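Local coordinates for protein aminotransferase (Psychrobacter arcticus 273-4, PDB 3IF2) that binds pyridoxal 5'-phosphate and probably acts as an amino-acid aminotransferase, perhaps exchanging amino groups between valine and pyruvate, at residues Asp407-His410 against Ala411-Ile415; Asp422-Thr425 against Leu426-Ile430. All coordinates share one frame; numbering follows the deposited sequence.

Interaction 1: Asp407-His410 against Ala411-Ile415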
loop_
_atom_site.group_PDB
_atom_site.type_symbol
_atom_site.label_atom_id
_atom_site.label_comp_id
_atom_site.label_asym_id
_atom_site.label_seq_id
_atom_site.Cartn_x
_atom_site.Cartn_y
_atom_site.Cartn_z
ATOM N N ASP A 407 34.567 6.434 4.882
ATOM C CA ASP A 407 35.798 6.150 5.667
ATOM C C ASP A 407 35.444 5.513 7.031
ATOM O O ASP A 407 35.930 5.928 8.076
ATOM C CB ASP A 407 36.668 7.421 5.813
ATOM C CG ASP A 407 38.053 7.141 6.413
ATOM O OD1 ASP A 407 38.625 6.060 6.190
ATOM O OD2 ASP A 407 38.569 8.014 7.124
ATOM N N TYR A 408 34.577 4.502 6.989
ATOM C CA TYR A 408 34.129 3.760 8.177
ATOM C C TYR A 408 34.548 2.310 7.958
ATOM O O TYR A 408 33.845 1.574 7.269
ATOM C CB TYR A 408 32.601 3.934 8.368
ATOM C CG TYR A 408 31.970 3.310 9.622
ATOM C CD1 TYR A 408 32.742 2.893 10.725
ATOM C CD2 TYR A 408 30.581 3.244 9.757
ATOM C CE1 TYR A 408 32.160 2.368 11.882
ATOM C CE2 TYR A 408 29.988 2.703 10.930
ATOM C CZ TYR A 408 30.799 2.267 11.982
ATOM O OH TYR A 408 30.263 1.756 13.140
ATOM N N GLN A 409 35.707 1.930 8.517
ATOM C CA GLN A 409 36.288 0.584 8.356
ATOM C C GLN A 409 35.287 -0.528 8.659
ATOM O O GLN A 409 35.055 -1.393 7.823
ATOM C CB GLN A 409 37.547 0.418 9.233
ATOM C CG GLN A 409 38.229 -0.967 9.200
ATOM C CD GLN A 409 39.468 -1.077 10.099
ATOM O OE1 GLN A 409 40.137 -0.088 10.378
ATOM N NE2 GLN A 409 39.786 -2.306 10.527
ATOM N N HIS A 410 34.683 -0.465 9.839
ATOM C CA HIS A 410 33.736 -1.482 10.279
ATOM C C HIS A 410 32.563 -1.693 9.301
ATOM O O HIS A 410 32.158 -2.835 9.080
ATOM C CB HIS A 410 33.222 -1.177 11.686
ATOM C CG HIS A 410 32.456 -2.310 12.303
ATOM N ND1 HIS A 410 33.070 -3.448 12.781
ATOM C CD2 HIS A 410 31.131 -2.472 12.528
ATOM C CE1 HIS A 410 32.155 -4.262 13.270
ATOM N NE2 HIS A 410 30.973 -3.691 13.135
ATOM N N ALA A 411 32.062 -0.608 8.700
ATOM C CA ALA A 411 30.989 -0.677 7.694
ATOM C C ALA A 411 31.401 -1.364 6.372
ATOM O O ALA A 411 30.530 -1.672 5.557
ATOM C CB ALA A 411 30.396 0.730 7.414
ATOM N N HIS A 412 32.695 -1.585 6.152
ATOM C CA HIS A 412 33.202 -2.298 4.974
ATOM C C HIS A 412 33.749 -3.699 5.298
ATOM O O HIS A 412 34.345 -4.341 4.412
ATOM C CB HIS A 412 34.300 -1.456 4.291
ATOM C CG HIS A 412 33.798 -0.161 3.745
ATOM N ND1 HIS A 412 32.885 -0.098 2.712
ATOM C CD2 HIS A 412 34.070 1.119 4.088
ATOM C CE1 HIS A 412 32.620 1.169 2.440
ATOM N NE2 HIS A 412 33.326 1.926 3.261
ATOM N N GLU A 413 33.530 -4.185 6.527
ATOM C CA GLU A 413 34.065 -5.489 6.989
ATOM C C GLU A 413 33.027 -6.564 7.331
ATOM O O GLU A 413 33.409 -7.649 7.724
ATOM C CB GLU A 413 35.032 -5.266 8.172
ATOM C CG GLU A 413 36.357 -4.637 7.754
ATOM C CD GLU A 413 37.361 -4.497 8.888
ATOM O OE1 GLU A 413 36.989 -4.700 10.072
ATOM O OE2 GLU A 413 38.541 -4.165 8.581
ATOM N N CYS A 414 31.736 -6.305 7.128
ATOM C CA CYS A 414 30.714 -7.295 7.451
ATOM C C CYS A 414 29.808 -7.701 6.301
ATOM O O CYS A 414 29.783 -7.034 5.261
ATOM C CB CYS A 414 29.889 -6.822 8.650
ATOM S SG CYS A 414 30.920 -6.431 10.032
ATOM N N ILE A 415 29.141 -8.851 6.471
ATOM C CA ILE A 415 28.109 -9.313 5.532
ATOM C C ILE A 415 26.884 -9.846 6.289
ATOM O O ILE A 415 27.019 -10.318 7.420
ATOM C CB ILE A 415 28.632 -10.348 4.460
ATOM C CG1 ILE A 415 28.941 -11.735 5.054
ATOM C CG2 ILE A 415 29.856 -9.774 3.679
ATOM C CD1 ILE A 415 29.512 -12.727 4.014
HETATM O O HOH W 1 39.164 -5.268 11.735
#

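Interaction 2: Asp422-Thr425 against Leu426-Ile430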
loop_
_atom_site.group_PDB
_atom_site.type_symbol
_atom_site.label_atom_id
_atom_site.label_comp_id
_atom_site.label_asym_id
_atom_site.label_seq_id
_atom_site.Cartn_x
_atom_site.Cartn_y
_atom_site.Cartn_z
ATOM N N ASP A 422 17.329 -23.139 2.574
ATOM C CA ASP A 422 17.388 -24.574 2.848
ATOM C C ASP A 422 18.840 -24.988 3.136
ATOM O O ASP A 422 19.813 -24.281 2.808
ATOM C CB ASP A 422 16.683 -25.460 1.797
ATOM C CG ASP A 422 17.379 -25.474 0.448
ATOM O OD1 ASP A 422 18.511 -26.027 0.315
ATOM O OD2 ASP A 422 16.749 -24.982 -0.515
ATOM N N GLU A 423 18.947 -26.138 3.775
ATOM C CA GLU A 423 20.205 -26.655 4.260
ATOM C C GLU A 423 21.268 -26.754 3.171
ATOM O O GLU A 423 22.376 -26.269 3.364
ATOM C CB GLU A 423 19.943 -27.993 4.948
ATOM C CG GLU A 423 21.138 -28.625 5.651
ATOM C CD GLU A 423 20.742 -29.721 6.633
ATOM O OE1 GLU A 423 19.598 -29.709 7.181
ATOM O OE2 GLU A 423 21.609 -30.587 6.874
ATOM N N GLN A 424 20.911 -27.290 2.002
ATOM C CA GLN A 424 21.891 -27.441 0.917
ATOM C C GLN A 424 22.429 -26.091 0.399
ATOM O O GLN A 424 23.602 -26.017 0.018
ATOM C CB GLN A 424 21.361 -28.331 -0.227
ATOM C CG GLN A 424 22.444 -28.832 -1.230
ATOM C CD GLN A 424 23.609 -29.629 -0.566
ATOM O OE1 GLN A 424 23.405 -30.366 0.407
ATOM N NE2 GLN A 424 24.821 -29.468 -1.098
ATOM N N THR A 425 21.592 -25.045 0.400
ATOM C CA THR A 425 22.024 -23.707 -0.004
ATOM C C THR A 425 23.070 -23.178 1.003
ATOM O O THR A 425 24.083 -22.643 0.589
ATOM C CB THR A 425 20.832 -22.716 -0.191
ATOM O OG1 THR A 425 19.908 -23.239 -1.150
ATOM C CG2 THR A 425 21.316 -21.352 -0.678
ATOM N N LEU A 426 22.824 -23.361 2.304
ATOM C CA LEU A 426 23.765 -22.940 3.358
ATOM C C LEU A 426 25.111 -23.682 3.304
ATOM O O LEU A 426 26.151 -23.054 3.535
ATOM C CB LEU A 426 23.149 -23.064 4.766
ATOM C CG LEU A 426 22.105 -22.032 5.237
ATOM C CD1 LEU A 426 21.295 -22.605 6.417
ATOM C CD2 LEU A 426 22.736 -20.670 5.600
ATOM N N ILE A 427 25.090 -24.985 3.002
ATOM C CA ILE A 427 26.318 -25.792 2.893
ATOM C C ILE A 427 27.193 -25.315 1.700
ATOM O O ILE A 427 28.396 -25.060 1.860
ATOM C CB ILE A 427 26.016 -27.344 2.728
ATOM C CG1 ILE A 427 25.298 -27.931 3.957
ATOM C CG2 ILE A 427 27.305 -28.151 2.475
ATOM C CD1 ILE A 427 24.750 -29.356 3.717
ATOM N N ASP A 428 26.560 -25.225 0.527
ATOM C CA ASP A 428 27.208 -24.786 -0.716
ATOM C C ASP A 428 27.736 -23.346 -0.635
ATOM O O ASP A 428 28.878 -23.078 -1.009
ATOM C CB ASP A 428 26.233 -24.886 -1.909
ATOM C CG ASP A 428 25.813 -26.319 -2.241
ATOM O OD1 ASP A 428 26.331 -27.297 -1.651
ATOM O OD2 ASP A 428 24.944 -26.453 -3.123
ATOM N N GLY A 429 26.883 -22.439 -0.149
ATOM C CA GLY A 429 27.186 -21.017 -0.011
ATOM C C GLY A 429 28.332 -20.747 0.934
ATOM O O GLY A 429 29.263 -20.038 0.573
ATOM N N ILE A 430 28.264 -21.332 2.132
ATOM C CA ILE A 430 29.326 -21.184 3.135
ATOM C C ILE A 430 30.647 -21.801 2.632
ATOM O O ILE A 430 31.711 -21.239 2.906
ATOM C CB ILE A 430 28.904 -21.731 4.514
ATOM C CG1 ILE A 430 27.801 -20.857 5.094
ATOM C CG2 ILE A 430 30.072 -21.749 5.504
ATOM C CD1 ILE A 430 27.158 -21.450 6.303
#

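Interaction 1: Asp407-His410 against Ala411-Ile415
Tyr408 lays one face of its ring against the turn that follows it: the backbone N of Ala411 stands over the ring centre, 4.0 Å above the plane, and Tyr408 CD2 meets the methyl CB of Ala411 at 3.4 Å. The tyrosine CG lies anti to its own nitrogen (chi1 -176°), which puts it beside the carbonyl carbon and lets the ring lie under the N of Ala411. The same ring is met edge-to-face by Phe400. Gln409 is joined to the second segment at both ends. Its carbonyl O accepts from His412 N at 2.9 Å, closing the turn, while the extended side chain runs out to the carboxylate of Glu413. There Gln409 NE2 donates to Glu413 OE2 at 3.0 Å, on the syn side but tilted out of the carboxylate plane, a bent bond (N-H...O 141°) with the amide and carboxylate planes 69° apart. A water bonded to Glu413 OE1 also reaches the amide nitrogen, weakly. His410 supplies the next turn bond, its O accepting from Glu413 N at 3.2 Å. Its imidazole has Cys414 SG over one face, 4.3 Å from the ring centroid, a sulfur-aromatic contact offset toward the rim; Tyr189 OH holds NE2, and Trp371 packs edge-to-face with the ring. Trp371 NE1 also bonds Glu413 OE1, tying the carboxylate to strand 367-372. Replacing Glu413 with an alanine would probably leave the Gln409 amide and Trp371 NE1 without this carboxylate as acceptor and free the glutamine end to turn. The carboxylate of this buried residue is met by neutral N-H donors (Gln409, Trp371 and, weakly, Asp374 N) and a water, which probably stabilise its negative charge, while Tyr408 on Ala411 and His410 on Cys414 supply aromatic and sulfur packing.

Interaction 2: Asp422-Thr425 against Leu426-Ile430
Gln424 and Asp428, one helical turn apart, meet through their polar ends: Gln424 NE2 lies 2.7 Å from Asp428 OD1, but the N-H points poorly at the oxygen (116°), so the bond is weak. The amide and carboxylate planes stand 70° apart. A bend at chi2 (57°) brings the glutamine amide round toward the aspartate and sets its OE1 3.7 Å from CD1 of Ile427. On the adjoining flank, Glu423 CG just touches that same methyl carbon, while Ile427 CG1 rests 3.4 Å from the carbonyl O of Glu423. Beneath these side chains run the i to i+4 backbone bonds of an alpha-helix, from Leu426 N to Asp422 O through to Gly429 N to Thr425 O, the latter 2.9 Å long. The first turn is fixed by Asp422, the N-cap, whose OD1 accepts from Thr425 N at 3.2 Å from above the carboxylate plane. Its negative charge probably also suits the positive end of the helix dipole. This is the beginning of helix 423-441, the C-terminal helix of the chain. Gln424 is exposed; Glu423, though exposed, lies against Leu343. Leu426 also touches Leu37 and Ile419, in the loops after strands 35-36 and 414-418, while Leu426 on Gln340 and Ile430 on Leu347 and Leu348 set the helix against the long helix 324-351.

How the interactions relate
Interactions 1 and 2 lie at the two ends of strand 414-418: residues 407-413 form the turn before it and 414-415 its first residues, while 422-430 open helix 423-441, which follows. They do not touch; their centres lie 25 Å apart and their nearest atoms about 8 Å. Both are partly buried and both pair an exposed glutamine with an acidic side chain four residues on. The acids differ. In interaction 1 Glu413 is buried and shared with a tryptophan of the adjacent strand, amid aromatic rings and a cysteine sulfur. In interaction 2 Asp428 is partly exposed and the bond weak, and regular helical backbone bonds with an aspartate cap dominate.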